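Putative metal binding protein (Coccidioides immitis, PDB 3CVG) is of unproven function but, with a periplasmic-binding-protein-like fold, probably binds a metal ion or other small ligand between two lobes. Local coordinates at residues I24-A29 against V77-S82; D105-I110 against L233-H238; G111-P116 against Q218-K223; Y208-R213 against F271-Q276; L148-K153 against T185-A190. All blocks are in the same frame, centred on the assembly; numbering follows the deposited sequence.

Contact 1: residues I24-A29 against V77-S82; sequences IGNGGA and VGITYS
G25 is held through both of its backbone polar groups by the parallel neighbour strand: its N donates to V77 O (3.0 Å) and its O accepts from I79 N, the second bond running close to the line of the carbonyl. G78 CA also leans on G25 O, at 3.2 Å, as a CA-H...O contact. Where strand 24-26 gives way to helix 28-32, in a glycine-rich strand-turn-helix, the hydroxyl of Y81 takes over. With CG anti to its carbonyl carbon (chi1 -52°), Y81 carries OH to the first turn of the helix and accepts from A29 N at 3.1 Å, the donor lying near the ring plane at its edge. Thus the phenol oxygen is one acceptor for an early helix N-H. N26 O is hydrogen-bonded to W58 NE1, and Y81 N to T63 OG1. On one face of the strand pair I24 and V77 run side by side, and I24 CG1 presses on V77 CG2 at a tight 3.4 Å. I79 CG1 reaches the other branch, I24 CG2, more loosely. Strand 55-60 flanks 20-26, while strand 234-241 borders 77-80; F254 and A251 of helix 248-259 cover I24 and V77.

Contact 2: residues D105-I110 against L233-H238; sequences DHFMLI and LLNPAH
F107 lays the CE2 corner of its ring against the side chain of N235, with CE2 3.4 Å from N235 CB and CZ close to the amide carbon. Ring and amide planes are 35° apart, so the two are neither stacked nor perpendicular. With CG anti to its own carbonyl carbon (chi1 -74°), the ring is swung over the opposing strand, while F107 CB meets L233 CD2. The contact is antiparallel pairing of strands 100-111 and 234-241 near the chain centre, with the F107 side chain about 5 Å from the bound calcium ion at its nearest atom. Along the backbone, F107 N donates to L233 O in an almost straight bond of 2.9 Å lying in the carbonyl plane. Two residues back, beyond the non-hydrogen-bonded pair H106-L234, D105 and N235 form a hydrogen-bonded pair: N235 N gives to D105 O, and D105 N to N235 O, both at 2.9 Å. Their side chains project from the same face, side by side, and N235 ND2 donates to D105 OD2 at 3.0 Å. That oxygen is approached on its anti side, and it lies in the amide plane of N235. On the other face L234 CD1 touches D105 O and comes within 4.1 Å of H106 CD2; H106 NE2 is hydrogen-bonded to N227 OD1. The D105 carboxylate is buried, and the amide hydrogen of N235 would be expected to offset part of its charge: one asparagine side chain meets a carboxylate through ND2 and an aromatic ring through CB and CG.

Contact 3: residues G111-P116 against Q218-K223; sequences GPPSNP and QMVIYK
P112 O is gripped from opposite faces of its carbonyl plane: Y222 OH donates at 2.8 Å, and N115 N closes the type I turn P112-N115 from the other side at 3.0 Å. The phenol reaches the turn because Y222 CG stands anti to the carbonyl carbon (chi1 -69°), which runs the ring past G111. G111 lies at the ring edge, its CA 3.5 Å from Y222 CE2, a place with no room for a side chain. V220 CG1 lies over one face of the ring, toward its border, and the amide of N115 crosses near CE1 and CZ with its plane turned 34° from the ring; N115 OD1 bonds to Y200 OH and L119 N. The strand ends are tied by V220 N to G111 O and G111 N to V220 O. At the exposed end of the contact, P113 CD lies 3.1 Å from Q218 O. Beyond the G111-V220 pair, Y222 and K223 both face L109, a classic beta bulge in the antiparallel pairing of strands 100-111 and 220-224.

Contact 4: residues Y208-R213 against F271-Q276; sequences YLSIPR and FKKDGQ
This is a surface contact between two turns, the type I turn Y208-I211 that leads out of helix 205-208 and the type I' turn K273-Q276 that links strands 272-273 and 276-281. Its apolar centre is L209, whose CD1 rests 3.7 Å from K273 O and 4.0 Å from Q276 CB, the side chains of L209 and Q276 crossing at about a right angle. D274 CB comes within 3.8 Å of L209 O. Further out, R213 extends its chain from CG to NE and meets D274 from the opposite direction in a salt bridge in which both carboxylate oxygens take part. NH1 donates to D274 OD1 on the syn lone pair at 2.8 Å, while a weak, more bent bond joins NH2 to OD2 at 2.7 Å. The guanidinium and carboxylate planes are 22° apart, close to coplanar but not fully so. Across the other flank a water spans the turns, giving a hydrogen bond to S210 OG and accepting one from K273 NZ at 2.8 Å; S210 OG also bonds to G206 O. D274 OD1 takes a second salt bridge from R216. D274 is thus shared by R213 and R216, whose guanidinium groups would be expected to stabilise its negative charge, and this charge pairing ties helix 213-216 to the C-terminal hairpin.

Contact 5: residues L148-K153 against T185-A190; sequences LSRYDK and TFPIQA
The polar part of this contact rests on R150. Its NE donates to T185 O at 3.2 Å, in the carbonyl plane although the oxygen sits 22° out of the guanidinium plane, and NH2 forms a salt bridge with D152 OD2 at 2.9 Å. These two partners limit how the guanidinium can turn. A bend at chi3 (53°) folds the end of the chain back toward the start of helix 187-196. There P187 lies over one face of the group, its CG 3.7 Å from R150 NH1, and D152 OD1 lies over the opposite face, off toward the rim; D152 OD1 is itself bonded to S154 OG. The R150 side chain is about 3 Å from the bound calcium ion at its nearest atom, which places this arginine, in the loop after strand 147-149, beside the ion, consistent with a ligand site of a periplasmic-binding-protein fold. F186, at the N-cap position, has its carbonyl oxygen shared by T185 OG1 and A190 N, the latter bond belonging to the first turn. The apolar contacts centre on A190: its CB packs against R150 CG at 3.5 Å and against L148 CD2 at 4.0 Å, while L148 CD1 meets A190 O. S149, whose side chain points away from the helix, bonds through OG to E160 and Y180.

How the contacts relate
Contacts 1 and 2 are the buried ones and share the sheet: strands 77-80 and 234-241 are neighbours, joined at T80 N and H238 O. Contact 3 continues from contact 2 along strand 100-111, where L109 pairs with Y222 and K223, but it is only partly buried and leans on turns and prolines. Contact 4 lies at the surface and joins a buried leucine to charge and water rather than to backbone pairing; its Y208 still touches M108 of contact 2 and M219 of contact 3. Contact 5 is also partly buried and built round an arginine, beside calcium; I188 packs on S210 of contact 4. Contacts 1 and 5 do not touch, their nearest atoms about 7 Å apart.

Contact 1: residues I24-A29 against V77-S82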
# COMPACT_ATOMS: atom_id res chain seq x y z
N ILE A 24 6.43 2.33 15.89
CA ILE A 24 5.42 2.19 14.84
C ILE A 24 5.71 1.02 13.90
O ILE A 24 6.81 0.90 13.37
CB ILE A 24 5.35 3.47 13.97
CG1 ILE A 24 5.27 4.71 14.85
CG2 ILE A 24 4.13 3.40 13.06
CD1 ILE A 24 5.43 6.01 14.08
N GLY A 25 4.71 0.17 13.70
CA GLY A 25 4.86 -0.95 12.80
C GLY A 25 4.16 -0.61 11.50
O GLY A 25 3.00 -0.21 11.49
N ASN A 26 4.87 -0.74 10.38
CA ASN A 26 4.29 -0.43 9.09
C ASN A 26 5.13 -1.01 7.97
O ASN A 26 6.26 -1.46 8.20
CB ASN A 26 4.18 1.09 8.91
CG ASN A 26 3.65 1.48 7.54
OD1 ASN A 26 2.54 1.09 7.15
ND2 ASN A 26 4.43 2.25 6.79
N GLY A 27 4.59 -1.00 6.76
CA GLY A 27 5.33 -1.53 5.64
C GLY A 27 5.69 -0.48 4.61
O GLY A 27 6.80 0.07 4.63
N GLY A 28 4.75 -0.18 3.72
CA GLY A 28 4.97 0.77 2.64
C GLY A 28 5.33 2.21 2.94
O GLY A 28 6.21 2.77 2.28
N ALA A 29 4.65 2.83 3.90
CA ALA A 29 4.91 4.23 4.23
C ALA A 29 6.30 4.44 4.81
O ALA A 29 6.91 5.49 4.60
CB ALA A 29 3.85 4.74 5.19
N VAL A 77 1.91 1.62 17.90
CA VAL A 77 0.92 1.93 16.89
C VAL A 77 1.28 1.21 15.61
O VAL A 77 2.38 0.67 15.47
CB VAL A 77 0.86 3.45 16.60
CG1 VAL A 77 0.27 4.17 17.80
CG2 VAL A 77 2.24 3.98 16.30
N GLY A 78 0.33 1.18 14.67
CA GLY A 78 0.58 0.52 13.41
C GLY A 78 -0.25 1.15 12.31
O GLY A 78 -1.44 1.40 12.49
N ILE A 79 0.39 1.42 11.19
CA ILE A 79 -0.33 1.97 10.05
C ILE A 79 -0.62 0.74 9.21
O ILE A 79 0.30 0.07 8.72
CB ILE A 79 0.52 2.99 9.27
CG1 ILE A 79 0.89 4.16 10.19
CG2 ILE A 79 -0.26 3.49 8.06
CD1 ILE A 79 1.69 5.25 9.51
N THR A 80 -1.90 0.44 9.06
CA THR A 80 -2.32 -0.73 8.32
C THR A 80 -3.09 -0.41 7.05
O THR A 80 -3.53 0.72 6.83
CB THR A 80 -3.15 -1.63 9.24
OG1 THR A 80 -4.22 -0.87 9.82
CG2 THR A 80 -2.28 -2.16 10.37
N TYR A 81 -3.26 -1.43 6.21
CA TYR A 81 -3.95 -1.28 4.94
C TYR A 81 -5.09 -2.28 4.75
O TYR A 81 -5.30 -2.79 3.64
CB TYR A 81 -2.95 -1.45 3.80
CG TYR A 81 -1.72 -0.57 3.94
CD1 TYR A 81 -1.67 0.68 3.34
CD2 TYR A 81 -0.61 -1.01 4.66
CE1 TYR A 81 -0.53 1.48 3.44
CE2 TYR A 81 0.53 -0.22 4.77
CZ TYR A 81 0.57 1.02 4.16
OH TYR A 81 1.70 1.79 4.24
N SER A 82 -5.82 -2.58 5.82
CA SER A 82 -6.93 -3.52 5.71
C SER A 82 -8.06 -3.19 6.70
O SER A 82 -8.01 -3.60 7.86
CB SER A 82 -6.45 -4.96 5.94
OG SER A 82 -7.53 -5.88 5.89

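Contact 2: residues D105-I110 against L233-H238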
# COMPACT_ATOMS: atom_id res chain seq x y z
N ASP A 105 -3.44 5.91 -0.31
CA ASP A 105 -2.46 5.50 -1.29
C ASP A 105 -3.26 4.99 -2.49
O ASP A 105 -4.48 4.86 -2.40
CB ASP A 105 -1.57 4.39 -0.71
CG ASP A 105 -0.51 3.90 -1.69
OD1 ASP A 105 -0.11 4.68 -2.59
OD2 ASP A 105 -0.06 2.75 -1.54
N HIS A 106 -2.60 4.72 -3.61
CA HIS A 106 -3.32 4.27 -4.78
C HIS A 106 -2.61 3.15 -5.54
O HIS A 106 -1.39 3.19 -5.72
CB HIS A 106 -3.58 5.45 -5.73
CG HIS A 106 -4.16 6.65 -5.05
ND1 HIS A 106 -3.38 7.58 -4.40
CD2 HIS A 106 -5.44 7.04 -4.86
CE1 HIS A 106 -4.16 8.49 -3.84
NE2 HIS A 106 -5.41 8.18 -4.10
N PHE A 107 -3.38 2.16 -5.97
CA PHE A 107 -2.84 1.04 -6.75
C PHE A 107 -3.04 1.41 -8.23
O PHE A 107 -3.82 2.31 -8.55
CB PHE A 107 -3.62 -0.25 -6.46
CG PHE A 107 -3.33 -0.87 -5.11
CD1 PHE A 107 -2.10 -1.44 -4.84
CD2 PHE A 107 -4.32 -0.91 -4.13
CE1 PHE A 107 -1.84 -2.06 -3.60
CE2 PHE A 107 -4.08 -1.52 -2.89
CZ PHE A 107 -2.84 -2.10 -2.63
N MSE A 108 -2.33 0.73 -9.12
CA MSE A 108 -2.50 0.97 -10.55
C MSE A 108 -2.24 -0.31 -11.34
O MSE A 108 -1.43 -1.15 -10.94
CB MSE A 108 -1.60 2.11 -11.06
CG MSE A 108 -0.25 2.31 -10.36
SE MSE A 108 0.67 3.95 -10.99
CE MSE A 108 1.42 3.29 -12.64
N LEU A 109 -2.97 -0.46 -12.45
CA LEU A 109 -2.78 -1.60 -13.33
C LEU A 109 -1.97 -1.06 -14.49
O LEU A 109 -2.38 -0.10 -15.16
CB LEU A 109 -4.11 -2.13 -13.85
CG LEU A 109 -3.99 -3.26 -14.88
CD1 LEU A 109 -3.36 -4.50 -14.23
CD2 LEU A 109 -5.36 -3.57 -15.46
N ILE A 110 -0.79 -1.63 -14.72
CA ILE A 110 0.06 -1.18 -15.81
C ILE A 110 0.36 -2.38 -16.71
O ILE A 110 0.24 -3.53 -16.29
CB ILE A 110 1.35 -0.55 -15.25
CG1 ILE A 110 2.23 -1.60 -14.57
CG2 ILE A 110 1.01 0.54 -14.24
CD1 ILE A 110 3.19 -2.31 -15.51
N LEU A 233 -9.17 0.18 -6.54
CA LEU A 233 -7.75 0.51 -6.52
C LEU A 233 -7.34 1.55 -5.48
O LEU A 233 -6.20 2.01 -5.48
CB LEU A 233 -7.29 0.94 -7.92
CG LEU A 233 -7.41 -0.08 -9.06
CD1 LEU A 233 -6.62 0.41 -10.29
CD2 LEU A 233 -6.85 -1.43 -8.61
N LEU A 234 -8.25 1.92 -4.58
CA LEU A 234 -7.91 2.87 -3.52
C LEU A 234 -7.22 2.06 -2.43
O LEU A 234 -7.67 0.97 -2.09
CB LEU A 234 -9.17 3.54 -2.96
CG LEU A 234 -8.95 4.40 -1.70
CD1 LEU A 234 -8.10 5.61 -2.05
CD2 LEU A 234 -10.29 4.84 -1.12
N ASN A 235 -6.14 2.59 -1.86
CA ASN A 235 -5.42 1.87 -0.81
C ASN A 235 -5.36 2.71 0.46
O ASN A 235 -4.37 3.37 0.75
CB ASN A 235 -4.00 1.51 -1.28
CG ASN A 235 -3.25 0.66 -0.27
OD1 ASN A 235 -3.84 -0.16 0.43
ND2 ASN A 235 -1.93 0.84 -0.20
N PRO A 236 -6.44 2.68 1.25
CA PRO A 236 -6.51 3.45 2.49
C PRO A 236 -5.58 2.94 3.59
O PRO A 236 -5.39 1.74 3.76
CB PRO A 236 -7.98 3.34 2.88
CG PRO A 236 -8.35 1.97 2.38
CD PRO A 236 -7.69 1.94 1.01
N ALA A 237 -5.00 3.89 4.32
CA ALA A 237 -4.09 3.58 5.41
C ALA A 237 -4.69 4.11 6.70
O ALA A 237 -5.12 5.26 6.75
CB ALA A 237 -2.73 4.23 5.16
N HIS A 238 -4.74 3.26 7.72
CA HIS A 238 -5.29 3.63 9.02
C HIS A 238 -4.24 3.38 10.11
O HIS A 238 -3.37 2.52 9.96
CB HIS A 238 -6.54 2.81 9.36
CG HIS A 238 -7.78 3.26 8.67
ND1 HIS A 238 -8.04 2.97 7.34
CD2 HIS A 238 -8.85 3.97 9.11
CE1 HIS A 238 -9.21 3.48 7.00
NE2 HIS A 238 -9.72 4.09 8.06

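Contact 3: residues G111-P116 against Q218-K223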
# COMPACT_ATOMS: atom_id res chain seq x y z
N GLY A 111 0.75 -2.10 -17.95
CA GLY A 111 1.06 -3.17 -18.88
C GLY A 111 1.92 -2.67 -20.03
O GLY A 111 2.20 -1.47 -20.11
N PRO A 112 2.35 -3.56 -20.94
CA PRO A 112 3.19 -3.15 -22.07
C PRO A 112 2.46 -2.29 -23.10
O PRO A 112 1.25 -2.39 -23.27
CB PRO A 112 3.66 -4.48 -22.64
CG PRO A 112 2.47 -5.36 -22.43
CD PRO A 112 2.03 -4.99 -21.01
N PRO A 113 3.21 -1.43 -23.82
CA PRO A 113 2.65 -0.56 -24.85
C PRO A 113 1.91 -1.35 -25.93
O PRO A 113 0.96 -0.86 -26.52
CB PRO A 113 3.88 0.16 -25.40
CG PRO A 113 4.76 0.26 -24.20
CD PRO A 113 4.62 -1.10 -23.56
N SER A 114 2.35 -2.58 -26.20
CA SER A 114 1.71 -3.41 -27.22
C SER A 114 0.27 -3.77 -26.86
O SER A 114 -0.52 -4.11 -27.74
CB SER A 114 2.52 -4.68 -27.46
OG SER A 114 2.78 -5.36 -26.24
N ASN A 115 -0.05 -3.71 -25.57
CA ASN A 115 -1.40 -3.99 -25.10
C ASN A 115 -2.04 -5.21 -25.77
O ASN A 115 -3.08 -5.10 -26.42
CB ASN A 115 -2.26 -2.73 -25.32
CG ASN A 115 -3.60 -2.79 -24.60
OD1 ASN A 115 -3.79 -3.58 -23.67
ND2 ASN A 115 -4.53 -1.95 -25.03
N PRO A 116 -1.43 -6.40 -25.61
CA PRO A 116 -2.00 -7.60 -26.23
C PRO A 116 -3.41 -7.95 -25.75
O PRO A 116 -4.18 -8.57 -26.49
CB PRO A 116 -0.96 -8.68 -25.90
CG PRO A 116 -0.30 -8.16 -24.64
CD PRO A 116 -0.15 -6.70 -24.96
N GLN A 218 8.34 2.40 -21.27
CA GLN A 218 8.20 1.04 -21.78
C GLN A 218 6.95 0.37 -21.19
O GLN A 218 6.77 -0.85 -21.29
CB GLN A 218 9.46 0.24 -21.43
CG GLN A 218 10.71 0.73 -22.17
CD GLN A 218 12.00 0.15 -21.62
OE1 GLN A 218 12.10 -1.05 -21.39
NE2 GLN A 218 12.99 1.01 -21.42
N MSE A 219 6.10 1.19 -20.59
CA MSE A 219 4.86 0.70 -20.00
C MSE A 219 3.75 1.73 -20.13
O MSE A 219 4.01 2.91 -20.40
CB MSE A 219 5.07 0.34 -18.51
CG MSE A 219 5.73 1.44 -17.68
SE MSE A 219 5.02 1.52 -15.86
CE MSE A 219 3.41 2.49 -16.27
N VAL A 220 2.52 1.28 -19.92
CA VAL A 220 1.34 2.14 -20.01
C VAL A 220 0.48 1.98 -18.76
O VAL A 220 0.32 0.87 -18.25
CB VAL A 220 0.47 1.75 -21.25
CG1 VAL A 220 -0.87 2.45 -21.18
CG2 VAL A 220 1.20 2.12 -22.54
N ILE A 221 -0.07 3.08 -18.26
CA ILE A 221 -0.94 3.03 -17.09
C ILE A 221 -2.36 2.81 -17.60
O ILE A 221 -2.94 3.72 -18.19
CB ILE A 221 -0.91 4.35 -16.28
CG1 ILE A 221 0.48 4.57 -15.70
CG2 ILE A 221 -1.97 4.32 -15.15
CD1 ILE A 221 0.69 5.96 -15.09
N TYR A 222 -2.90 1.62 -17.40
CA TYR A 222 -4.25 1.33 -17.87
C TYR A 222 -5.33 1.75 -16.88
O TYR A 222 -6.47 1.96 -17.26
CB TYR A 222 -4.37 -0.16 -18.22
CG TYR A 222 -3.56 -0.53 -19.44
CD1 TYR A 222 -3.98 -0.13 -20.71
CD2 TYR A 222 -2.34 -1.20 -19.33
CE1 TYR A 222 -3.21 -0.38 -21.84
CE2 TYR A 222 -1.56 -1.45 -20.46
CZ TYR A 222 -2.00 -1.03 -21.71
OH TYR A 222 -1.22 -1.23 -22.82
N LYS A 223 -4.96 1.87 -15.61
CA LYS A 223 -5.92 2.28 -14.60
C LYS A 223 -5.19 2.67 -13.33
O LYS A 223 -4.36 1.93 -12.84
CB LYS A 223 -6.90 1.15 -14.29
CG LYS A 223 -8.03 1.54 -13.33
CD LYS A 223 -8.92 2.63 -13.91
CE LYS A 223 -10.08 2.98 -12.97
NZ LYS A 223 -9.65 3.52 -11.63

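Contact 4: residues Y208-R213 against F271-Q276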
# COMPACT_ATOMS: atom_id res chain seq x y z
N TYR A 208 5.91 3.21 -8.71
CA TYR A 208 5.98 3.75 -10.06
C TYR A 208 6.92 4.97 -10.12
O TYR A 208 7.75 5.09 -11.04
CB TYR A 208 4.57 4.17 -10.51
CG TYR A 208 4.53 4.95 -11.81
CD1 TYR A 208 4.90 4.35 -13.02
CD2 TYR A 208 4.12 6.28 -11.82
CE1 TYR A 208 4.87 5.07 -14.21
CE2 TYR A 208 4.09 7.01 -13.02
CZ TYR A 208 4.46 6.40 -14.20
OH TYR A 208 4.42 7.10 -15.38
N LEU A 209 6.77 5.87 -9.16
CA LEU A 209 7.60 7.07 -9.12
C LEU A 209 9.03 6.75 -8.72
O LEU A 209 9.90 7.62 -8.79
CB LEU A 209 7.01 8.09 -8.13
CG LEU A 209 5.61 8.60 -8.50
CD1 LEU A 209 5.03 9.42 -7.34
CD2 LEU A 209 5.68 9.42 -9.77
N SER A 210 9.27 5.51 -8.34
CA SER A 210 10.60 5.09 -7.93
C SER A 210 11.44 4.49 -9.05
O SER A 210 12.65 4.39 -8.91
CB SER A 210 10.51 4.06 -6.79
OG SER A 210 9.91 4.61 -5.64
N ILE A 211 10.82 4.08 -10.15
CA ILE A 211 11.58 3.47 -11.24
C ILE A 211 12.09 4.50 -12.24
O ILE A 211 11.55 5.60 -12.35
CB ILE A 211 10.76 2.38 -11.98
CG1 ILE A 211 9.52 2.99 -12.62
CG2 ILE A 211 10.37 1.27 -11.00
CD1 ILE A 211 8.75 2.03 -13.50
N PRO A 212 13.17 4.16 -12.96
CA PRO A 212 13.74 5.09 -13.95
C PRO A 212 12.70 5.63 -14.92
O PRO A 212 11.77 4.92 -15.31
CB PRO A 212 14.78 4.23 -14.65
CG PRO A 212 15.24 3.30 -13.55
CD PRO A 212 13.93 2.90 -12.91
N ARG A 213 12.83 6.89 -15.31
CA ARG A 213 11.89 7.48 -16.26
C ARG A 213 11.86 6.66 -17.54
O ARG A 213 10.80 6.46 -18.14
CB ARG A 213 12.28 8.92 -16.61
CG ARG A 213 12.14 9.89 -15.48
CD ARG A 213 12.16 11.32 -15.97
NE ARG A 213 12.13 12.25 -14.86
CZ ARG A 213 11.23 12.23 -13.88
NH1 ARG A 213 10.27 11.31 -13.89
NH2 ARG A 213 11.29 13.11 -12.90
N PHE A 271 4.36 15.69 1.34
CA PHE A 271 5.37 14.65 1.14
C PHE A 271 5.44 14.27 -0.33
O PHE A 271 4.47 13.76 -0.90
CB PHE A 271 5.05 13.42 1.97
CG PHE A 271 6.12 12.37 1.93
CD1 PHE A 271 7.43 12.70 2.25
CD2 PHE A 271 5.82 11.06 1.57
CE1 PHE A 271 8.44 11.73 2.21
CE2 PHE A 271 6.81 10.09 1.53
CZ PHE A 271 8.12 10.42 1.85
N LYS A 272 6.60 14.51 -0.94
CA LYS A 272 6.76 14.24 -2.35
C LYS A 272 7.81 13.21 -2.74
O LYS A 272 8.70 12.87 -1.97
CB LYS A 272 7.09 15.54 -3.08
CG LYS A 272 5.99 16.58 -3.04
CD LYS A 272 6.32 17.70 -3.99
CE LYS A 272 5.09 18.48 -4.41
NZ LYS A 272 5.40 19.40 -5.54
N LYS A 273 7.67 12.72 -3.97
CA LYS A 273 8.61 11.76 -4.55
C LYS A 273 8.61 12.01 -6.05
O LYS A 273 7.57 12.00 -6.71
CB LYS A 273 8.20 10.32 -4.25
CG LYS A 273 9.30 9.56 -3.52
CD LYS A 273 8.98 8.09 -3.34
CE LYS A 273 9.72 7.51 -2.15
NZ LYS A 273 11.20 7.73 -2.22
N ASP A 274 9.81 12.24 -6.59
CA ASP A 274 9.98 12.54 -8.00
C ASP A 274 9.15 13.77 -8.35
O ASP A 274 8.58 13.87 -9.43
CB ASP A 274 9.55 11.37 -8.89
CG ASP A 274 10.16 11.46 -10.27
OD1 ASP A 274 9.63 10.86 -11.23
OD2 ASP A 274 11.20 12.14 -10.40
N GLY A 275 9.08 14.70 -7.40
CA GLY A 275 8.34 15.93 -7.62
C GLY A 275 6.82 15.81 -7.63
O GLY A 275 6.14 16.72 -8.11
N GLN A 276 6.29 14.71 -7.11
CA GLN A 276 4.84 14.51 -7.09
C GLN A 276 4.36 14.22 -5.67
O GLN A 276 5.07 13.58 -4.90
CB GLN A 276 4.43 13.32 -7.97
CG GLN A 276 4.74 13.46 -9.45
CD GLN A 276 3.98 14.58 -10.11
OE1 GLN A 276 2.78 14.76 -9.87
NE2 GLN A 276 4.66 15.34 -10.95
O HOH W 1 11.75 5.23 -3.39

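Contact 5: residues L148-K153 against T185-A190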
# COMPACT_ATOMS: atom_id res chain seq x y z
N LEU A 148 1.91 -10.42 -13.71
CA LEU A 148 2.90 -10.63 -12.65
C LEU A 148 2.36 -10.42 -11.24
O LEU A 148 1.86 -9.34 -10.90
CB LEU A 148 4.12 -9.72 -12.87
CG LEU A 148 5.40 -10.00 -12.04
CD1 LEU A 148 6.61 -9.50 -12.81
CD2 LEU A 148 5.34 -9.36 -10.65
N SER A 149 2.46 -11.46 -10.43
CA SER A 149 2.01 -11.42 -9.05
C SER A 149 3.20 -11.56 -8.11
O SER A 149 4.05 -12.44 -8.29
CB SER A 149 1.00 -12.55 -8.79
OG SER A 149 0.79 -12.75 -7.40
N ARG A 150 3.28 -10.68 -7.12
CA ARG A 150 4.36 -10.76 -6.14
C ARG A 150 4.19 -11.99 -5.24
O ARG A 150 5.14 -12.42 -4.58
CB ARG A 150 4.44 -9.47 -5.33
CG ARG A 150 5.08 -8.32 -6.13
CD ARG A 150 4.96 -6.99 -5.41
NE ARG A 150 5.46 -7.06 -4.05
CZ ARG A 150 5.05 -6.28 -3.06
NH1 ARG A 150 4.13 -5.35 -3.30
NH2 ARG A 150 5.54 -6.43 -1.84
N TYR A 151 2.97 -12.54 -5.22
CA TYR A 151 2.66 -13.79 -4.48
C TYR A 151 3.37 -13.84 -3.13
O TYR A 151 4.00 -14.85 -2.78
CB TYR A 151 3.13 -14.97 -5.35
CG TYR A 151 2.26 -16.22 -5.28
CD1 TYR A 151 0.94 -16.19 -5.73
CD2 TYR A 151 2.76 -17.42 -4.78
CE1 TYR A 151 0.14 -17.33 -5.69
CE2 TYR A 151 1.97 -18.56 -4.74
CZ TYR A 151 0.67 -18.51 -5.19
OH TYR A 151 -0.10 -19.64 -5.18
N ASP A 152 3.26 -12.75 -2.37
CA ASP A 152 3.96 -12.64 -1.09
C ASP A 152 3.11 -12.19 0.09
O ASP A 152 3.65 -11.71 1.08
CB ASP A 152 5.11 -11.64 -1.28
CG ASP A 152 4.61 -10.26 -1.66
OD1 ASP A 152 3.38 -10.13 -1.87
OD2 ASP A 152 5.41 -9.31 -1.77
N LYS A 153 1.79 -12.34 -0.01
CA LYS A 153 0.89 -11.97 1.08
C LYS A 153 0.82 -10.46 1.35
O LYS A 153 0.20 -10.03 2.31
CB LYS A 153 1.32 -12.68 2.38
CG LYS A 153 0.80 -14.13 2.54
CD LYS A 153 1.42 -14.80 3.77
CE LYS A 153 0.59 -15.99 4.31
NZ LYS A 153 0.52 -17.19 3.42
N THR A 185 9.31 -10.74 -5.06
CA THR A 185 10.30 -9.72 -4.68
C THR A 185 9.59 -8.48 -4.14
O THR A 185 8.37 -8.44 -4.06
CB THR A 185 11.12 -9.26 -5.90
OG1 THR A 185 10.23 -8.66 -6.86
CG2 THR A 185 11.84 -10.43 -6.55
N PHE A 186 10.38 -7.47 -3.78
CA PHE A 186 9.86 -6.20 -3.28
C PHE A 186 9.24 -5.45 -4.45
O PHE A 186 9.49 -5.79 -5.61
CB PHE A 186 10.99 -5.34 -2.69
CG PHE A 186 11.88 -6.08 -1.74
CD1 PHE A 186 11.36 -6.72 -0.62
CD2 PHE A 186 13.26 -6.13 -1.96
CE1 PHE A 186 12.19 -7.40 0.27
CE2 PHE A 186 14.11 -6.79 -1.08
CZ PHE A 186 13.57 -7.43 0.04
N PRO A 187 8.45 -4.39 -4.17
CA PRO A 187 7.76 -3.55 -5.16
C PRO A 187 8.54 -3.10 -6.39
O PRO A 187 8.10 -3.34 -7.52
CB PRO A 187 7.30 -2.36 -4.33
CG PRO A 187 6.94 -3.00 -3.05
CD PRO A 187 8.14 -3.91 -2.81
N ILE A 188 9.66 -2.42 -6.18
CA ILE A 188 10.45 -1.90 -7.30
C ILE A 188 10.92 -2.99 -8.25
O ILE A 188 10.75 -2.88 -9.47
CB ILE A 188 11.67 -1.08 -6.78
CG1 ILE A 188 11.18 0.20 -6.10
CG2 ILE A 188 12.60 -0.72 -7.95
CD1 ILE A 188 12.29 1.04 -5.48
N GLN A 189 11.52 -4.05 -7.71
CA GLN A 189 12.00 -5.15 -8.54
C GLN A 189 10.84 -5.77 -9.33
O GLN A 189 10.96 -6.03 -10.52
CB GLN A 189 12.66 -6.22 -7.67
CG GLN A 189 14.02 -5.81 -7.15
CD GLN A 189 14.44 -6.57 -5.91
OE1 GLN A 189 14.17 -7.77 -5.78
NE2 GLN A 189 15.12 -5.89 -4.98
N ALA A 190 9.71 -6.00 -8.66
CA ALA A 190 8.55 -6.59 -9.33
C ALA A 190 8.02 -5.75 -10.50
O ALA A 190 7.66 -6.28 -11.55
CB ALA A 190 7.42 -6.85 -8.31